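Local structure of glutathione S-transferase (Ceriporiopsis subvermispora, 6J3E) at residues K26-L31 with T40-Y45; L127-L132 with A172-K177; G183-W188 with L197-D202. The protein is a serine-type fungal glutathione S-transferase that binds glutathione and probably catalyses its transfer through the thiol to electrophilic substrates. All coordinates share one frame; numbering follows the deposited sequence.

Interaction 1 of 3, residues K26-L31 with T40-Y45; sequences KTRYTL and TIWVEY. With EDO (1,2-ethanediol), chain D.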
loop_
_atom_site.group_PDB
_atom_site.type_symbol
_atom_site.label_atom_id
_atom_site.label_comp_id
_atom_site.label_asym_id
_atom_site.label_seq_id
_atom_site.Cartn_x
_atom_site.Cartn_y
_atom_site.Cartn_z
ATOM N N LYS A 26 3.921 6.217 -17.265
ATOM C CA LYS A 26 2.843 6.680 -16.404
ATOM C C LYS A 26 2.425 8.080 -16.824
ATOM O O LYS A 26 1.239 8.350 -17.036
ATOM C CB LYS A 26 3.273 6.647 -14.935
ATOM C CG LYS A 26 3.407 5.243 -14.345
ATOM C CD LYS A 26 3.636 5.277 -12.827
ATOM C CE LYS A 26 5.094 5.172 -12.498
ATOM N NZ LYS A 26 5.478 5.753 -11.198
ATOM N N THR A 27 3.403 8.960 -17.041
ATOM C CA THR A 27 3.088 10.340 -17.413
ATOM C C THR A 27 2.688 10.458 -18.882
ATOM O O THR A 27 1.813 11.266 -19.223
ATOM C CB THR A 27 4.273 11.247 -17.070
ATOM O OG1 THR A 27 4.352 11.362 -15.647
ATOM C CG2 THR A 27 4.113 12.651 -17.663
ATOM N N ARG A 28 3.289 9.655 -19.763
ATOM C CA ARG A 28 2.840 9.634 -21.150
ATOM C C ARG A 28 1.390 9.163 -21.235
ATOM O O ARG A 28 0.545 9.820 -21.857
ATOM C CB ARG A 28 3.756 8.746 -22.000
ATOM C CG ARG A 28 3.410 8.757 -23.490
ATOM C CD ARG A 28 4.390 7.953 -24.347
ATOM N NE ARG A 28 5.743 8.500 -24.336
ATOM C CZ ARG A 28 6.154 9.527 -25.082
ATOM N NH1 ARG A 28 5.321 10.152 -25.903
ATOM N NH2 ARG A 28 7.414 9.935 -25.002
ATOM N N TYR A 29 1.081 8.025 -20.605
ATOM C CA TYR A 29 -0.303 7.571 -20.547
ATOM C C TYR A 29 -1.219 8.688 -20.057
ATOM O O TYR A 29 -2.266 8.955 -20.660
ATOM C CB TYR A 29 -0.421 6.342 -19.636
ATOM C CG TYR A 29 -0.267 4.988 -20.315
ATOM C CD1 TYR A 29 -0.947 4.690 -21.496
ATOM C CD2 TYR A 29 0.527 3.998 -19.756
ATOM C CE1 TYR A 29 -0.828 3.444 -22.104
ATOM C CE2 TYR A 29 0.655 2.758 -20.356
ATOM C CZ TYR A 29 -0.021 2.479 -21.529
ATOM O OH TYR A 29 0.121 1.230 -22.124
ATOM N N THR A 30 -0.813 9.386 -18.989
ATOM C CA THR A 30 -1.677 10.411 -18.405
ATOM C C THR A 30 -1.918 11.567 -19.383
ATOM O O THR A 30 -3.062 12.026 -19.537
ATOM C CB THR A 30 -1.082 10.906 -17.079
ATOM O OG1 THR A 30 -0.826 9.779 -16.226
ATOM C CG2 THR A 30 -2.058 11.825 -16.355
ATOM N N LEU A 31 -0.869 12.027 -20.081
ATOM C CA LEU A 31 -1.052 13.104 -21.056
ATOM C C LEU A 31 -1.882 12.650 -22.259
ATOM O O LEU A 31 -2.651 13.442 -22.810
ATOM C CB LEU A 31 0.307 13.638 -21.508
ATOM C CG LEU A 31 1.141 14.406 -20.478
ATOM C CD1 LEU A 31 2.579 14.451 -20.933
ATOM C CD2 LEU A 31 0.624 15.817 -20.281
ATOM N N THR A 40 7.910 15.848 -26.874
ATOM C CA THR A 40 8.837 15.009 -26.130
ATOM C C THR A 40 10.272 15.476 -26.336
ATOM O O THR A 40 10.694 15.725 -27.467
ATOM C CB THR A 40 8.710 13.541 -26.531
ATOM O OG1 THR A 40 7.419 13.061 -26.147
ATOM C CG2 THR A 40 9.786 12.716 -25.802
ATOM N N ILE A 41 11.018 15.578 -25.238
ATOM C CA ILE A 41 12.435 15.919 -25.249
ATOM C C ILE A 41 13.213 14.729 -24.679
ATOM O O ILE A 41 13.058 14.391 -23.497
ATOM C CB ILE A 41 12.717 17.194 -24.444
ATOM C CG1 ILE A 41 11.914 18.363 -25.006
ATOM C CG2 ILE A 41 14.184 17.478 -24.470
ATOM C CD1 ILE A 41 12.297 19.711 -24.466
ATOM N N TRP A 42 14.067 14.120 -25.507
ATOM C CA TRP A 42 14.749 12.872 -25.167
ATOM C C TRP A 42 16.053 13.164 -24.436
ATOM O O TRP A 42 16.922 13.869 -24.960
ATOM C CB TRP A 42 14.995 12.047 -26.431
ATOM C CG TRP A 42 13.684 11.643 -27.095
ATOM C CD1 TRP A 42 13.097 12.216 -28.196
ATOM C CD2 TRP A 42 12.779 10.624 -26.649
ATOM N NE1 TRP A 42 11.900 11.593 -28.474
ATOM C CE2 TRP A 42 11.686 10.613 -27.540
ATOM C CE3 TRP A 42 12.794 9.713 -25.591
ATOM C CZ2 TRP A 42 10.626 9.728 -27.401
ATOM C CZ3 TRP A 42 11.748 8.824 -25.464
ATOM C CH2 TRP A 42 10.679 8.839 -26.361
ATOM N N VAL A 43 16.197 12.606 -23.233
ATOM C CA VAL A 43 17.326 12.906 -22.360
ATOM C C VAL A 43 18.001 11.612 -21.931
ATOM O O VAL A 43 17.345 10.696 -21.421
ATOM C CB VAL A 43 16.885 13.725 -21.132
ATOM C CG1 VAL A 43 18.053 13.903 -20.162
ATOM C CG2 VAL A 43 16.327 15.082 -21.584
ATOM N N GLU A 44 19.314 11.535 -22.134
ATOM C CA GLU A 44 20.055 10.359 -21.708
ATOM C C GLU A 44 20.187 10.355 -20.193
ATOM O O GLU A 44 20.218 11.408 -19.545
ATOM C CB GLU A 44 21.437 10.322 -22.362
ATOM C CG GLU A 44 21.425 10.188 -23.880
ATOM C CD GLU A 44 20.908 8.841 -24.374
ATOM O OE1 GLU A 44 20.895 7.868 -23.587
ATOM O OE2 GLU A 44 20.507 8.757 -25.558
ATOM N N TYR A 45 20.260 9.147 -19.633
ATOM C CA TYR A 45 20.399 8.963 -18.189
ATOM C C TYR A 45 21.438 9.875 -17.554
ATOM O O TYR A 45 21.112 10.536 -16.554
ATOM C CB TYR A 45 20.716 7.490 -17.886
ATOM C CG TYR A 45 19.550 6.735 -17.299
ATOM C CD1 TYR A 45 19.131 6.978 -15.990
ATOM C CD2 TYR A 45 18.852 5.795 -18.051
ATOM C CE1 TYR A 45 18.057 6.292 -15.442
ATOM C CE2 TYR A 45 17.765 5.106 -17.512
ATOM C CZ TYR A 45 17.378 5.354 -16.206
ATOM O OH TYR A 45 16.303 4.681 -15.658
HETATM C C1 EDO D . 9.412 9.568 -10.952
HETATM O O1 EDO D . 10.509 8.661 -10.753
HETATM C C2 EDO D . 8.119 8.885 -10.531
HETATM O O2 EDO D . 7.596 8.159 -11.643
HETATM O O HOH W 1 5.822 12.284 -27.806
#
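The guanidinium of R28 and the indole of W42 lie almost parallel, their planes 16° apart, and NH2 of R28 comes obliquely to W42 CH2, 3.7 Å away. T40 occupies the edge of the guanidinium. Its OG1 takes a weak hydrogen bond from R28 NH2 at 3.3 Å, with an N-H...O angle of 146°, while its CG2 lies in the guanidinium plane and also 3.3 Å above one face of the W42 ring, toward the rim. A water at the same guanidinium edge accepts from R28 NH1 at 2.9 Å.

R28 reaches across because CG is anti to the backbone N (chi1 -176°), which sends the chain away from helix 22-34 before it bends at chi3. Threonine suits its place by offering a hydroxyl to the arginine and a methyl to the indole.

The contact ties helix 22-34 to strand 38-42 within the beta-alpha-beta unit of the thioredoxin-like domain. Two residues earlier in the helix, the glutathione-binding K26 donates a hydrogen bond from NZ to O2 of an ethanediol, 3.2 Å away, probably from the crystallisation liquor, and also bonds S86.

The salt bridge from R28 NH2 to D9 on strand 5-9 probably balances the arginine charge; the neutral threonine hydroxyl cannot, and adds only a weak bond. T40 and the water are neutral neighbours that probably steady the guanidinium plane.

Interaction 2 of 3, residues L127-L132 with A172-K177; sequences LAPIML and AKAWEK
I130 reaches from helix 109-136 toward A174 and W175 of helix 169-189, and its longer branch does the work. At CB the chain divides; CG1 turns beside the backbone N (chi1 -76°) and passes the methyl of A174, with CG1 to A174 CB at 4.1 Å. The terminal CD1 then fits between two partners. It is 3.6 Å from A174 CB and sits over the face of the W175 indole, 3.6 Å from the centroid of the five-membered ring and only 9° off its normal, a well-centred CH-pi contact. P129 adds its CG, 4.3 Å from A174 CB.

Alanine suits the crossing, where the axes of the two segments come within 9.1 Å at -120°: its short side chain leaves room for I130 between them. Proline has no N-H to give to the preceding turn, and helix 109-136 is kinked here, with I130 N bonded instead to L127 O.

The indole is held at its polar end as well, NE1 donating to E228. With an alanine here in place of W175, I130 CD1 would probably lose the ring face against which it rests, and E228 would be left without this donor.

Tryptophan thus serves two chemistries at once: its pi face receives a methyl, while its N-H, satisfied by a carboxylate, lets the ring remain partly buried in this corner of the helical C-terminal domain.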
loop_
_atom_site.group_PDB
_atom_site.type_symbol
_atom_site.label_atom_id
_atom_site.label_comp_id
_atom_site.label_asym_id
_atom_site.label_seq_id
_atom_site.Cartn_x
_atom_site.Cartn_y
_atom_site.Cartn_z
ATOM N N LEU A 127 10.151 -6.664 -9.791
ATOM C CA LEU A 127 10.566 -6.587 -11.185
ATOM C C LEU A 127 12.067 -6.401 -11.324
ATOM O O LEU A 127 12.673 -6.978 -12.235
ATOM C CB LEU A 127 9.844 -5.457 -11.900
ATOM C CG LEU A 127 8.340 -5.624 -11.981
ATOM C CD1 LEU A 127 7.732 -4.442 -12.722
ATOM C CD2 LEU A 127 8.037 -6.868 -12.723
ATOM N N ALA A 128 12.683 -5.641 -10.415
ATOM C CA ALA A 128 14.033 -5.110 -10.625
ATOM C C ALA A 128 15.060 -6.154 -11.060
ATOM O O ALA A 128 15.774 -5.900 -12.046
ATOM C CB ALA A 128 14.477 -4.377 -9.350
ATOM N N PRO A 129 15.181 -7.327 -10.419
ATOM C CA PRO A 129 16.267 -8.240 -10.819
ATOM C C PRO A 129 16.163 -8.734 -12.251
ATOM O O PRO A 129 17.198 -9.040 -12.857
ATOM C CB PRO A 129 16.165 -9.391 -9.805
ATOM C CG PRO A 129 14.904 -9.252 -9.163
ATOM C CD PRO A 129 14.491 -7.821 -9.219
ATOM N N ILE A 130 14.963 -8.787 -12.819
ATOM C CA ILE A 130 14.802 -9.187 -14.212
ATOM C C ILE A 130 14.790 -7.986 -15.135
ATOM O O ILE A 130 15.375 -8.024 -16.222
ATOM C CB ILE A 130 13.520 -10.023 -14.369
ATOM C CG1 ILE A 130 13.757 -11.444 -13.836
ATOM C CG2 ILE A 130 13.037 -10.008 -15.832
ATOM C CD1 ILE A 130 12.501 -12.196 -13.507
ATOM N N MET A 131 14.154 -6.900 -14.707
ATOM C CA MET A 131 13.859 -5.822 -15.635
ATOM C C MET A 131 14.992 -4.804 -15.768
ATOM O O MET A 131 15.214 -4.282 -16.861
ATOM C CB MET A 131 12.563 -5.124 -15.213
ATOM C CG MET A 131 11.301 -5.952 -15.451
ATOM S SD MET A 131 11.170 -6.545 -17.159
ATOM C CE MET A 131 11.301 -4.993 -18.087
ATOM N N LEU A 132 15.724 -4.506 -14.700
ATOM C CA LEU A 132 16.815 -3.541 -14.830
ATOM C C LEU A 132 17.912 -4.031 -15.766
ATOM O O LEU A 132 18.366 -3.239 -16.613
ATOM C CB LEU A 132 17.374 -3.180 -13.450
ATOM C CG LEU A 132 16.416 -2.523 -12.458
ATOM C CD1 LEU A 132 17.167 -1.834 -11.327
ATOM C CD2 LEU A 132 15.486 -1.562 -13.149
ATOM N N ALA A 172 13.976 -17.936 -11.708
ATOM C CA ALA A 172 12.681 -18.554 -11.455
ATOM C C ALA A 172 12.075 -18.026 -10.162
ATOM O O ALA A 172 10.881 -17.723 -10.117
ATOM C CB ALA A 172 12.815 -20.072 -11.416
ATOM N N LYS A 173 12.888 -17.878 -9.113
ATOM C CA LYS A 173 12.387 -17.306 -7.871
ATOM C C LYS A 173 11.940 -15.862 -8.074
ATOM O O LYS A 173 10.922 -15.435 -7.510
ATOM C CB LYS A 173 13.448 -17.415 -6.776
ATOM C CG LYS A 173 13.698 -18.869 -6.365
ATOM C CD LYS A 173 14.077 -19.036 -4.894
ATOM C CE LYS A 173 13.116 -19.999 -4.168
ATOM N NZ LYS A 173 11.793 -19.368 -3.829
ATOM N N ALA A 174 12.655 -15.112 -8.914
ATOM C CA ALA A 174 12.247 -13.744 -9.214
ATOM C C ALA A 174 10.869 -13.706 -9.865
ATOM O O ALA A 174 10.039 -12.851 -9.535
ATOM C CB ALA A 174 13.274 -13.081 -10.125
ATOM N N TRP A 175 10.621 -14.591 -10.836
ATOM C CA TRP A 175 9.311 -14.605 -11.480
ATOM C C TRP A 175 8.225 -14.922 -10.475
ATOM O O TRP A 175 7.172 -14.278 -10.460
ATOM C CB TRP A 175 9.271 -15.617 -12.620
ATOM C CG TRP A 175 9.749 -15.024 -13.891
ATOM C CD1 TRP A 175 10.827 -15.431 -14.641
ATOM C CD2 TRP A 175 9.193 -13.888 -14.564
ATOM N NE1 TRP A 175 10.958 -14.621 -15.750
ATOM C CE2 TRP A 175 9.975 -13.662 -15.721
ATOM C CE3 TRP A 175 8.110 -13.041 -14.305
ATOM C CZ2 TRP A 175 9.702 -12.629 -16.618
ATOM C CZ3 TRP A 175 7.843 -12.015 -15.196
ATOM C CH2 TRP A 175 8.641 -11.819 -16.338
ATOM N N GLU A 176 8.487 -15.890 -9.601
ATOM C CA GLU A 176 7.503 -16.295 -8.616
ATOM C C GLU A 176 7.103 -15.113 -7.755
ATOM O O GLU A 176 5.914 -14.890 -7.493
ATOM C CB GLU A 176 8.081 -17.444 -7.780
ATOM C CG GLU A 176 7.435 -17.636 -6.443
ATOM C CD GLU A 176 8.070 -18.808 -5.680
ATOM O OE1 GLU A 176 9.265 -18.738 -5.330
ATOM O OE2 GLU A 176 7.372 -19.812 -5.435
ATOM N N LYS A 177 8.089 -14.313 -7.356
ATOM C CA LYS A 177 7.816 -13.123 -6.573
ATOM C C LYS A 177 7.062 -12.086 -7.389
ATOM O O LYS A 177 6.190 -11.381 -6.859
ATOM C CB LYS A 177 9.125 -12.566 -6.029
ATOM C CG LYS A 177 8.966 -11.821 -4.721
ATOM C CD LYS A 177 10.320 -11.549 -4.021
ATOM C CE LYS A 177 10.199 -10.488 -2.905
ATOM N NZ LYS A 177 10.406 -9.102 -3.439
#

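Interaction 3 of 3, residues G183-W188 with L197-D202; sequences GQIAKW and LLFLGD
F199 points the far end of its ring at I185 and W188, so that CZ meets both residues where the loop after helix 169-189 folds back on that helix. This is a corner of the all-helical C-terminal domain of the glutathione transferase fold. The two aromatic rings meet rim to rim: F199 CZ lies near the plane of the indole, 4.2 Å from W188 CE3, and that carbon in turn lies near the plane of the phenyl ring. Their planes are inclined by roughly 60°, and neither ring presents its face to the other, so the pair is an apolar edge contact and not a stack. I185 also comes at the phenyl edge, through its CG2 branch.

F199 reaches this position from a type I turn, L198 to G201, closed by the bond from G201 N to L198 O at 3.1 Å. Glycine suits the last position because its phi is positive, where a side chain would press against the carbonyl oxygen of L200. D208 accepts a hydrogen bond from F199 N; the sequence from S205 to D208 is consistent with an N-capping box that begins helix 206-222, as in many glutathione transferases.

Large apolar residues suit the corner, which is buried from several directions. F115 meets the phenyl ring edge-to-face, and the second subunit brings A110 to F199 and A114 to W188, placing the contact beside the dimer interface.

The indole also lies against its own helix. With W188 CG held beside its backbone N (chi1 -57°) and chi2 only -16°, the ring turns one face to the preceding turn, where the CA of I185 stands 3.6 Å above the W188 ring plane.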
loop_
_atom_site.group_PDB
_atom_site.type_symbol
_atom_site.label_atom_id
_atom_site.label_comp_id
_atom_site.label_asym_id
_atom_site.label_seq_id
_atom_site.Cartn_x
_atom_site.Cartn_y
_atom_site.Cartn_z
ATOM N N GLY A 183 -0.592 -10.931 -8.123
ATOM C CA GLY A 183 -1.715 -11.643 -7.548
ATOM C C GLY A 183 -2.361 -10.878 -6.416
ATOM O O GLY A 183 -3.564 -11.009 -6.174
ATOM N N GLN A 184 -1.580 -10.069 -5.710
ATOM C CA GLN A 184 -2.167 -9.202 -4.710
ATOM C C GLN A 184 -2.953 -8.083 -5.366
ATOM O O GLN A 184 -4.003 -7.672 -4.859
ATOM C CB GLN A 184 -1.084 -8.634 -3.811
ATOM C CG GLN A 184 -0.277 -9.683 -3.134
ATOM C CD GLN A 184 0.951 -9.075 -2.519
ATOM O OE1 GLN A 184 2.065 -9.221 -3.038
ATOM N NE2 GLN A 184 0.763 -8.359 -1.413
ATOM N N ILE A 185 -2.469 -7.564 -6.492
ATOM C CA ILE A 185 -3.248 -6.527 -7.150
ATOM C C ILE A 185 -4.582 -7.106 -7.594
ATOM O O ILE A 185 -5.641 -6.509 -7.358
ATOM C CB ILE A 185 -2.477 -5.906 -8.327
ATOM C CG1 ILE A 185 -1.122 -5.368 -7.865
ATOM C CG2 ILE A 185 -3.286 -4.746 -8.938
ATOM C CD1 ILE A 185 -0.477 -4.452 -8.910
ATOM N N ALA A 186 -4.551 -8.305 -8.185
ATOM C CA ALA A 186 -5.779 -8.944 -8.634
ATOM C C ALA A 186 -6.757 -9.114 -7.482
ATOM O O ALA A 186 -7.940 -8.785 -7.617
ATOM C CB ALA A 186 -5.472 -10.290 -9.290
ATOM N N LYS A 187 -6.270 -9.577 -6.326
ATOM C CA LYS A 187 -7.143 -9.716 -5.167
ATOM C C LYS A 187 -7.675 -8.357 -4.706
ATOM O O LYS A 187 -8.859 -8.237 -4.372
ATOM C CB LYS A 187 -6.411 -10.458 -4.040
ATOM C CG LYS A 187 -6.573 -11.995 -4.092
ATOM C CD LYS A 187 -8.034 -12.392 -4.488
ATOM C CE LYS A 187 -8.582 -13.602 -3.713
ATOM N NZ LYS A 187 -10.085 -13.590 -3.620
ATOM N N TRP A 188 -6.842 -7.304 -4.736
ATOM C CA TRP A 188 -7.356 -5.969 -4.423
ATOM C C TRP A 188 -8.515 -5.583 -5.334
ATOM O O TRP A 188 -9.482 -4.960 -4.884
ATOM C CB TRP A 188 -6.265 -4.916 -4.548
ATOM C CG TRP A 188 -5.094 -5.162 -3.713
ATOM C CD1 TRP A 188 -4.998 -6.012 -2.655
ATOM C CD2 TRP A 188 -3.807 -4.562 -3.870
ATOM N NE1 TRP A 188 -3.728 -5.974 -2.138
ATOM C CE2 TRP A 188 -2.976 -5.091 -2.869
ATOM C CE3 TRP A 188 -3.279 -3.626 -4.762
ATOM C CZ2 TRP A 188 -1.646 -4.715 -2.732
ATOM C CZ3 TRP A 188 -1.956 -3.259 -4.627
ATOM C CH2 TRP A 188 -1.158 -3.803 -3.619
ATOM N N LEU A 197 -11.524 -4.340 -13.598
ATOM C CA LEU A 197 -10.269 -4.025 -14.249
ATOM C C LEU A 197 -9.739 -2.659 -13.852
ATOM O O LEU A 197 -8.524 -2.443 -13.904
ATOM C CB LEU A 197 -10.421 -4.099 -15.768
ATOM C CG LEU A 197 -10.335 -5.544 -16.236
ATOM C CD1 LEU A 197 -11.248 -5.730 -17.407
ATOM C CD2 LEU A 197 -8.896 -5.889 -16.582
ATOM N N LEU A 198 -10.612 -1.750 -13.448
ATOM C CA LEU A 198 -10.220 -0.444 -12.968
ATOM C C LEU A 198 -10.527 -0.331 -11.485
ATOM O O LEU A 198 -11.531 -0.868 -10.993
ATOM C CB LEU A 198 -10.955 0.650 -13.727
ATOM C CG LEU A 198 -10.915 0.520 -15.245
ATOM C CD1 LEU A 198 -11.491 1.787 -15.851
ATOM C CD2 LEU A 198 -9.482 0.260 -15.744
ATOM N N PHE A 199 -9.673 0.411 -10.782
ATOM C CA PHE A 199 -9.804 0.507 -9.330
ATOM C C PHE A 199 -11.128 1.136 -8.897
ATOM O O PHE A 199 -11.751 0.661 -7.938
ATOM C CB PHE A 199 -8.620 1.274 -8.751
ATOM C CG PHE A 199 -7.518 0.378 -8.340
ATOM C CD1 PHE A 199 -6.684 -0.191 -9.300
ATOM C CD2 PHE A 199 -7.352 0.041 -7.010
ATOM C CE1 PHE A 199 -5.680 -1.061 -8.936
ATOM C CE2 PHE A 199 -6.340 -0.826 -6.631
ATOM C CZ PHE A 199 -5.504 -1.385 -7.600
ATOM N N LEU A 200 -11.561 2.223 -9.563
ATOM C CA LEU A 200 -12.823 2.879 -9.222
ATOM C C LEU A 200 -14.034 2.214 -9.856
ATOM O O LEU A 200 -15.140 2.746 -9.718
ATOM C CB LEU A 200 -12.827 4.356 -9.633
ATOM C CG LEU A 200 -11.624 5.256 -9.390
ATOM C CD1 LEU A 200 -11.867 6.612 -10.054
ATOM C CD2 LEU A 200 -11.335 5.420 -7.903
ATOM N N GLY A 201 -13.852 1.091 -10.548
ATOM C CA GLY A 201 -14.945 0.379 -11.184
ATOM C C GLY A 201 -15.080 0.674 -12.665
ATOM O O GLY A 201 -14.561 -0.054 -13.514
ATOM N N ASP A 202 -15.779 1.761 -12.978
ATOM C CA ASP A 202 -16.085 2.126 -14.350
ATOM C C ASP A 202 -15.226 3.265 -14.893
ATOM O O ASP A 202 -15.105 3.390 -16.114
ATOM C CB ASP A 202 -17.568 2.515 -14.452
ATOM C CG ASP A 202 -17.998 3.417 -13.306
ATOM O OD1 ASP A 202 -17.173 3.606 -12.373
ATOM O OD2 ASP A 202 -19.141 3.925 -13.315
#

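How the interactions relate
From the N terminus, interaction 1 comes first: residues 26-31 and 40-45 close a short loop of eight residues between helix 22-34 and strand 38-42, inside the thioredoxin-like domain. The chain then enters the helical domain, where interaction 2 closes a much longer excursion, 39 residues, bringing helix 169-189 back against helix 109-136. Interaction 3 follows, closing another eight-residue link as the loop before helix 206-222 returns to helix 169-189. The three are in series, none nested or crossing. Interactions 2 and 3 share helix 169-189, their centres about 22 Å apart; interaction 1 lies across the chain's centre from both.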